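Local atomic coordinates of delta-aminolevulinic acid dehydratase (Toxoplasma gondii ME49, PDB entry 3OBK), a protein that catalyses, as a porphobilinogen synthase, the condensation of two molecules of 5-aminolevulinic acid to the pyrrole porphobilinogen, an early step of tetrapyrrole biosynthesis. Residues L208-K213 against M263-P268; L285-Y290 against G325-A330. All blocks are in the same frame, centred on the assembly; numbering follows the deposited sequence.

Overall arrangement
The two interactions join four consecutive parallel strands in the wall of a TIM barrel: 206-213, 263-267, 287-291 and 328-331. Interaction 1 is complete in sequence before interaction 2 begins, and their centres lie about 8 Å apart. Strands 263-267 and 287-291 are themselves neighbours, with a probable hydrogen bond between Leu264 O and Val288 N of 2.8 Å, so the two contacts form one continuous run of sheet. Beyond it, strand 328-331 pairs with strand 46-53 and closes the barrel. At the C-terminal strand ends, Lys213 and Lys267 of interaction 1 and Tyr290 of interaction 2 line the same porphobilinogen pocket, so residues from separate strands meet around one product.

Interaction 1 (L208-K213 against M263-P268); sequences LAYSCK and MLMVKP. With PBG (3-[5-(aminomethyl)-4-(carboxymethyl)-1H-pyrrol-3-yl]propanoic acid), chain L.
Met265 O receives two weak backbone bonds, from Ser211 N (3.2 Å) and Cys212 N (3.4 Å), where a beta bulge shifts the parallel register by one residue. Before the bulge, Ala209 N donates to Met263 O and Met265 N to Ala209 O; after it, Lys267 N donates to Cys212 O. The bulge leaves Lys213 beside Lys267, both side chains extended and pointing the same way, their NZ atoms 2.8 Å apart over the product. Lys213 NZ donates to a carboxylate oxygen, O1A, of PBG at 2.8 Å and also to Ser183 O, while Lys267 NZ comes within 3.1 Å of pyrrole carbon C4A. This is consistent with the paired active-site lysines of porphobilinogen synthases. One step earlier along the strands, Met265, its CG anti to the backbone N (chi1 168°), lays CG over one face of the Tyr210 ring, 3.4 Å from Tyr210 CD2; bends at chi2 and chi3 carry SD into an oblique Met-aromatic contact. Lys267 CD packs 3.3 Å from Tyr210 CE2. Ser211 OG, touching Leu264 CD2, is hydrogen-bonded to Asp256 of helix 247-258. That helix packs outside the pair, against Ala209, Cys212 and Leu264, while strands 179-182 and 287-291 continue the barrel wall.

Interaction 2 (L285-Y290 against G325-A330); sequences LPMVAY and GADAVA
Strands 287-290 and 328-330 run parallel at 25°, their axes 4.7 Å apart, as adjacent staves of the TIM barrel, joined along the chain by helices 293-305 and 310-324. Ala289 sits at the middle of the ladder, its N donating to Ala328 O and its O accepting Ala330 N at 2.8 Å. Met287 O accepts Ala328 N, together with a weak bond from Asp327 N. Gly325 ends helix 310-324 in a Schellman motif. Asp327 turns back toward the partner strand: with CG beside its own backbone N (chi1 -63°), OD2 accepts Met287 N through its anti lone pair, in a nearly straight bond of 2.8 Å (172°). The same oxygen forms a salt bridge to Arg247 of a neighbouring subunit, tying the strand ends to the octamer interface. On the outer surface Ala289 CB meets Ala326 CB at 4.1 Å, against Leu276 of helix 273-282 and Phe321 of helix 310-324. On the opposite surface, Val288 CG1 packs against Ala328 CB, with Ile47 of strand 46-53 nearby. Tyr290 touches the bound porphobilinogen, its OH hydrogen-bonded to Tyr332 OH, and Ala330 CB lies over one ring face in a CH-pi contact, 4.0 Å from the Tyr290 ring centroid.

Interaction 1 (L208-K213 against M263-P268)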
ATOM      1  N   LEU A 208      17.206  17.369 -18.037  1.00 10.40           N
ATOM      2  CA  LEU A 208      15.821  16.953 -18.208  1.00 11.21           C
ATOM      3  C   LEU A 208      15.832  15.615 -18.975  1.00 11.71           C
ATOM      4  O   LEU A 208      16.085  15.568 -20.192  1.00 11.49           O
ATOM      5  CB  LEU A 208      15.042  18.038 -18.934  1.00 11.05           C
ATOM      6  CG  LEU A 208      13.605  17.879 -19.482  1.00 12.46           C
ATOM      7  CD1 LEU A 208      12.714  16.941 -18.702  1.00  9.32           C
ATOM      8  CD2 LEU A 208      12.982  19.293 -19.605  1.00 10.59           C
ATOM      9  N   ALA A 209      15.616  14.522 -18.247  1.00 12.17           N
ATOM     10  CA  ALA A 209      15.784  13.191 -18.840  1.00 12.60           C
ATOM     11  C   ALA A 209      14.495  12.802 -19.513  1.00 13.23           C
ATOM     12  O   ALA A 209      13.437  12.831 -18.893  1.00 13.98           O
ATOM     13  CB  ALA A 209      16.178  12.163 -17.761  1.00 11.82           C
ATOM     14  N   TYR A 210      14.558  12.463 -20.791  1.00 14.42           N
ATOM     15  CA  TYR A 210      13.422  11.823 -21.453  1.00 14.76           C
ATOM     16  C   TYR A 210      13.470  10.362 -21.035  1.00 14.90           C
ATOM     17  O   TYR A 210      14.202   9.610 -21.624  1.00 15.21           O
ATOM     18  CB  TYR A 210      13.534  11.928 -22.957  1.00 14.80           C
ATOM     19  CG  TYR A 210      13.268  13.269 -23.562  1.00 16.51           C
ATOM     20  CD1 TYR A 210      14.197  14.268 -23.511  1.00 19.23           C
ATOM     21  CD2 TYR A 210      12.107  13.509 -24.270  1.00 19.65           C
ATOM     22  CE1 TYR A 210      13.963  15.518 -24.119  1.00 21.71           C
ATOM     23  CE2 TYR A 210      11.856  14.741 -24.874  1.00 20.52           C
ATOM     24  CZ  TYR A 210      12.787  15.750 -24.799  1.00 22.32           C
ATOM     25  OH  TYR A 210      12.539  16.979 -25.424  1.00 22.00           O
ATOM     26  N   SER A 211      12.731   9.976 -19.988  1.00 15.52           N
ATOM     27  CA  SER A 211      12.761   8.586 -19.493  1.00 15.87           C
ATOM     28  C   SER A 211      11.867   7.685 -20.271  1.00 15.65           C
ATOM     29  O   SER A 211      12.282   6.602 -20.638  1.00 16.71           O
ATOM     30  CB  SER A 211      12.291   8.473 -18.051  1.00 15.93           C
ATOM     31  OG  SER A 211      13.034   9.325 -17.256  1.00 17.67           O
ATOM     32  N   CYS A 212      10.630   8.126 -20.469  1.00 14.72           N
ATOM     33  CA  CYS A 212       9.616   7.325 -21.121  1.00 14.79           C
ATOM     34  C   CYS A 212       9.223   7.988 -22.441  1.00 13.67           C
ATOM     35  O   CYS A 212       8.255   8.720 -22.523  1.00 13.25           O
ATOM     36  CB  CYS A 212       8.413   7.166 -20.184  1.00 15.12           C
ATOM     37  SG  CYS A 212       8.905   6.804 -18.467  1.00 17.48           S
ATOM     38  N   LYS A 213      10.045   7.762 -23.455  1.00 13.12           N
ATOM     39  CA  LYS A 213       9.853   8.321 -24.782  1.00 12.32           C
ATOM     40  C   LYS A 213       9.523   7.162 -25.703  1.00 11.74           C
ATOM     41  O   LYS A 213      10.309   6.230 -25.820  1.00 11.08           O
ATOM     42  CB  LYS A 213      11.108   9.013 -25.274  1.00 12.31           C
ATOM     43  CG  LYS A 213      10.998   9.413 -26.714  1.00 12.59           C
ATOM     44  CD  LYS A 213      12.138  10.311 -27.118  1.00 14.27           C
ATOM     45  CE  LYS A 213      11.932  10.822 -28.506  1.00 13.80           C
ATOM     46  NZ  LYS A 213      12.948  11.787 -28.839  1.00 14.74           N
ATOM     47  N   MET A 263      14.800  16.176 -13.717  1.00 11.12           N
ATOM     48  CA  MET A 263      13.387  16.061 -14.134  1.00 10.90           C
ATOM     49  C   MET A 263      13.227  14.915 -15.100  1.00 10.71           C
ATOM     50  O   MET A 263      14.175  14.562 -15.813  1.00 11.11           O
ATOM     51  CB  MET A 263      12.894  17.332 -14.818  1.00 10.96           C
ATOM     52  CG  MET A 263      13.065  18.616 -13.981  1.00 12.60           C
ATOM     53  SD  MET A 263      12.391  20.106 -14.758  1.00 14.59           S
ATOM     54  CE  MET A 263      13.290  21.332 -13.799  1.00 13.34           C
ATOM     55  N   LEU A 264      12.016  14.351 -15.126  1.00 10.49           N
ATOM     56  CA  LEU A 264      11.655  13.276 -16.025  1.00  9.97           C
ATOM     57  C   LEU A 264      10.551  13.692 -16.982  1.00 10.62           C
ATOM     58  O   LEU A 264       9.554  14.293 -16.581  1.00 11.15           O
ATOM     59  CB  LEU A 264      11.213  12.083 -15.233  1.00  9.76           C
ATOM     60  CG  LEU A 264      12.243  11.592 -14.211  1.00  9.80           C
ATOM     61  CD1 LEU A 264      11.598  10.498 -13.347  1.00 10.42           C
ATOM     62  CD2 LEU A 264      13.555  11.130 -14.849  1.00  9.12           C
ATOM     63  N   MET A 265      10.768  13.391 -18.255  1.00 11.21           N
ATOM     64  CA  MET A 265       9.887  13.743 -19.347  1.00 11.58           C
ATOM     65  C   MET A 265       9.207  12.489 -19.878  1.00 11.35           C
ATOM     66  O   MET A 265       9.858  11.442 -20.050  1.00 12.80           O
ATOM     67  CB  MET A 265      10.716  14.380 -20.447  1.00 12.43           C
ATOM     68  CG  MET A 265      10.021  14.577 -21.818  1.00 14.73           C
ATOM     69  SD  MET A 265       9.048  16.076 -21.978  1.00 20.96           S
ATOM     70  CE  MET A 265      10.319  17.346 -21.996  1.00 16.76           C
ATOM     71  N   VAL A 266       7.900  12.571 -20.101  1.00 10.87           N
ATOM     72  CA  VAL A 266       7.165  11.533 -20.827  1.00 10.07           C
ATOM     73  C   VAL A 266       6.741  12.142 -22.127  1.00 10.29           C
ATOM     74  O   VAL A 266       6.232  13.270 -22.149  1.00 10.11           O
ATOM     75  CB  VAL A 266       5.878  11.091 -20.108  1.00 10.30           C
ATOM     76  CG1 VAL A 266       5.044  10.094 -21.012  1.00  8.69           C
ATOM     77  CG2 VAL A 266       6.214  10.508 -18.756  1.00  8.69           C
ATOM     78  N   LYS A 267       6.919  11.387 -23.199  1.00 10.54           N
ATOM     79  CA  LYS A 267       6.675  11.873 -24.528  1.00 10.72           C
ATOM     80  C   LYS A 267       6.365  10.706 -25.381  1.00 10.43           C
ATOM     81  O   LYS A 267       7.050   9.693 -25.281  1.00 10.79           O
ATOM     82  CB  LYS A 267       7.942  12.490 -25.035  1.00 11.70           C
ATOM     83  CG  LYS A 267       7.957  12.991 -26.479  1.00 13.12           C
ATOM     84  CD  LYS A 267       9.325  13.583 -26.646  1.00 16.17           C
ATOM     85  CE  LYS A 267       9.824  13.727 -28.038  1.00 18.86           C
ATOM     86  NZ  LYS A 267      11.330  13.856 -27.945  1.00 20.04           N
ATOM     87  N   PRO A 268       5.349  10.822 -26.245  1.00  9.93           N
ATOM     88  CA  PRO A 268       4.436  11.950 -26.463  1.00  9.72           C
ATOM     89  C   PRO A 268       3.485  12.263 -25.311  1.00  9.39           C
ATOM     90  O   PRO A 268       3.680  11.791 -24.216  1.00  9.24           O
ATOM     91  CB  PRO A 268       3.663  11.538 -27.723  1.00 10.20           C
ATOM     92  CG  PRO A 268       4.569  10.536 -28.403  1.00  9.61           C
ATOM     93  CD  PRO A 268       5.249   9.818 -27.309  1.00  9.33           C
TER
HETATM   94  CHA PBG L 360      15.029  13.951 -31.439  1.00 19.71           C
HETATM   95  C1A PBG L 360      13.705  14.568 -31.127  1.00 19.58           C
HETATM   96  C2A PBG L 360      12.482  14.236 -31.702  1.00 19.49           C
HETATM   97  C3A PBG L 360      11.545  15.061 -31.105  1.00 16.46           C
HETATM   98  C4A PBG L 360      12.203  15.795 -30.136  1.00 18.81           C
HETATM   99  NA  PBG L 360      13.510  15.503 -30.186  1.00 19.44           N
HETATM  100  C5A PBG L 360      12.206  13.318 -32.868  1.00 21.31           C
HETATM  101  C6A PBG L 360      12.408  11.882 -32.646  1.00 19.95           C
HETATM  102  O1A PBG L 360      13.126  11.555 -31.664  1.00 22.89           O
HETATM  103  O2A PBG L 360      11.950  11.051 -33.463  1.00 16.92           O
HETATM  104  C7A PBG L 360      10.110  15.122 -31.459  1.00 14.72           C
HETATM  105  C8A PBG L 360       9.336  16.268 -30.923  1.00 12.13           C
HETATM  106  C9A PBG L 360       8.004  16.529 -31.492  1.00  9.48           C
HETATM  107  O3A PBG L 360       7.552  17.665 -31.373  1.00 14.05           O
HETATM  108  O4A PBG L 360       7.447  15.780 -32.309  1.00  9.26           O
HETATM  109  N1  PBG L 360      15.680  13.199 -30.416  1.00 18.89           N

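Interaction 2 (L285-Y290 against G325-A330)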
ATOM      1  N   LEU A 285      10.811  13.195  -8.510  1.00 14.35           N
ATOM      2  CA  LEU A 285      11.353  14.245  -9.364  1.00 13.22           C
ATOM      3  C   LEU A 285      10.264  14.998 -10.076  1.00 12.27           C
ATOM      4  O   LEU A 285       9.210  14.464 -10.340  1.00 12.58           O
ATOM      5  CB  LEU A 285      12.286  13.658 -10.420  1.00 13.32           C
ATOM      6  CG  LEU A 285      13.549  12.923  -9.923  1.00 12.88           C
ATOM      7  CD1 LEU A 285      14.205  12.269 -11.090  1.00 11.27           C
ATOM      8  CD2 LEU A 285      14.496  13.865  -9.247  1.00 11.20           C
ATOM      9  N   PRO A 286      10.513  16.257 -10.421  1.00 11.67           N
ATOM     10  CA  PRO A 286       9.486  16.911 -11.244  1.00 10.97           C
ATOM     11  C   PRO A 286       9.242  16.245 -12.602  1.00 10.44           C
ATOM     12  O   PRO A 286      10.158  15.683 -13.220  1.00 10.40           O
ATOM     13  CB  PRO A 286      10.015  18.334 -11.424  1.00 10.57           C
ATOM     14  CG  PRO A 286      10.908  18.543 -10.277  1.00 11.66           C
ATOM     15  CD  PRO A 286      11.456  17.218  -9.832  1.00 11.16           C
ATOM     16  N   MET A 287       7.991  16.314 -13.040  1.00 10.04           N
ATOM     17  CA  MET A 287       7.548  15.688 -14.265  1.00  9.77           C
ATOM     18  C   MET A 287       7.292  16.717 -15.342  1.00  9.14           C
ATOM     19  O   MET A 287       6.776  17.783 -15.078  1.00  9.24           O
ATOM     20  CB  MET A 287       6.253  14.905 -14.032  1.00 10.06           C
ATOM     21  CG  MET A 287       6.330  13.679 -13.114  1.00 10.08           C
ATOM     22  SD  MET A 287       7.653  12.517 -13.479  1.00 11.79           S
ATOM     23  CE  MET A 287       7.212  11.883 -15.088  1.00 10.99           C
ATOM     24  N   VAL A 288       7.660  16.363 -16.563  1.00  9.04           N
ATOM     25  CA  VAL A 288       7.406  17.173 -17.734  1.00  8.71           C
ATOM     26  C   VAL A 288       6.769  16.282 -18.751  1.00  8.26           C
ATOM     27  O   VAL A 288       7.066  15.104 -18.823  1.00  8.24           O
ATOM     28  CB  VAL A 288       8.731  17.801 -18.309  1.00  8.90           C
ATOM     29  CG1 VAL A 288       8.426  18.874 -19.290  1.00  8.38           C
ATOM     30  CG2 VAL A 288       9.579  18.379 -17.188  1.00  8.52           C
ATOM     31  N   ALA A 289       5.850  16.841 -19.516  1.00  8.71           N
ATOM     32  CA  ALA A 289       5.189  16.129 -20.611  1.00  8.74           C
ATOM     33  C   ALA A 289       5.403  16.925 -21.907  1.00  8.87           C
ATOM     34  O   ALA A 289       5.551  18.129 -21.861  1.00  9.46           O
ATOM     35  CB  ALA A 289       3.742  15.956 -20.301  1.00  8.28           C
ATOM     36  N   TYR A 290       5.453  16.249 -23.051  1.00  9.12           N
ATOM     37  CA  TYR A 290       5.663  16.911 -24.333  1.00  9.01           C
ATOM     38  C   TYR A 290       4.428  16.714 -25.211  1.00  9.21           C
ATOM     39  O   TYR A 290       4.103  15.594 -25.611  1.00  9.00           O
ATOM     40  CB  TYR A 290       6.878  16.333 -25.029  1.00  8.74           C
ATOM     41  CG  TYR A 290       7.577  17.259 -26.000  1.00  8.49           C
ATOM     42  CD1 TYR A 290       6.910  17.863 -27.059  1.00  8.68           C
ATOM     43  CD2 TYR A 290       8.941  17.490 -25.887  1.00 10.04           C
ATOM     44  CE1 TYR A 290       7.603  18.702 -27.980  1.00  8.40           C
ATOM     45  CE2 TYR A 290       9.624  18.322 -26.771  1.00  9.59           C
ATOM     46  CZ  TYR A 290       8.965  18.917 -27.809  1.00  8.86           C
ATOM     47  OH  TYR A 290       9.713  19.716 -28.650  1.00 10.22           O
ATOM     48  N   GLY A 325      -0.497  14.975 -14.058  1.00  9.21           N
ATOM     49  CA  GLY A 325       0.694  15.020 -13.183  1.00  8.68           C
ATOM     50  C   GLY A 325       1.869  15.793 -13.764  1.00  8.59           C
ATOM     51  O   GLY A 325       2.957  15.682 -13.277  1.00  8.58           O
ATOM     52  N   ALA A 326       1.669  16.564 -14.819  1.00  8.55           N
ATOM     53  CA  ALA A 326       2.776  17.357 -15.376  1.00  8.98           C
ATOM     54  C   ALA A 326       2.995  18.600 -14.528  1.00  9.66           C
ATOM     55  O   ALA A 326       2.089  19.419 -14.358  1.00  9.62           O
ATOM     56  CB  ALA A 326       2.507  17.782 -16.785  1.00  8.46           C
ATOM     57  N   ASP A 327       4.201  18.740 -14.008  1.00  9.45           N
ATOM     58  CA  ASP A 327       4.596  20.003 -13.467  1.00  9.78           C
ATOM     59  C   ASP A 327       4.768  21.013 -14.595  1.00  9.29           C
ATOM     60  O   ASP A 327       4.300  22.136 -14.489  1.00  9.94           O
ATOM     61  CB  ASP A 327       5.868  19.837 -12.668  1.00 10.31           C
ATOM     62  CG  ASP A 327       5.670  18.926 -11.494  1.00 11.12           C
ATOM     63  OD1 ASP A 327       4.844  19.268 -10.620  1.00 11.78           O
ATOM     64  OD2 ASP A 327       6.318  17.863 -11.461  1.00 11.70           O
ATOM     65  N   ALA A 328       5.410  20.617 -15.679  1.00  8.99           N
ATOM     66  CA  ALA A 328       5.607  21.526 -16.828  1.00  9.10           C
ATOM     67  C   ALA A 328       5.162  20.790 -18.058  1.00  9.20           C
ATOM     68  O   ALA A 328       5.230  19.560 -18.082  1.00  9.57           O
ATOM     69  CB  ALA A 328       7.061  21.918 -16.962  1.00  8.64           C
ATOM     70  N   VAL A 329       4.733  21.526 -19.083  1.00  9.15           N
ATOM     71  CA  VAL A 329       4.343  20.935 -20.364  1.00  8.99           C
ATOM     72  C   VAL A 329       5.108  21.634 -21.481  1.00  9.18           C
ATOM     73  O   VAL A 329       5.086  22.839 -21.558  1.00  9.46           O
ATOM     74  CB  VAL A 329       2.835  21.151 -20.588  1.00  9.34           C
ATOM     75  CG1 VAL A 329       2.373  20.524 -21.878  1.00  8.96           C
ATOM     76  CG2 VAL A 329       2.035  20.585 -19.373  1.00  9.58           C
ATOM     77  N   ALA A 330       5.809  20.884 -22.328  1.00  9.09           N
ATOM     78  CA  ALA A 330       6.436  21.454 -23.517  1.00  9.28           C
ATOM     79  C   ALA A 330       5.360  21.477 -24.606  1.00  9.73           C
ATOM     80  O   ALA A 330       4.787  20.437 -24.923  1.00 10.91           O
ATOM     81  CB  ALA A 330       7.641  20.635 -23.948  1.00  8.41           C
TER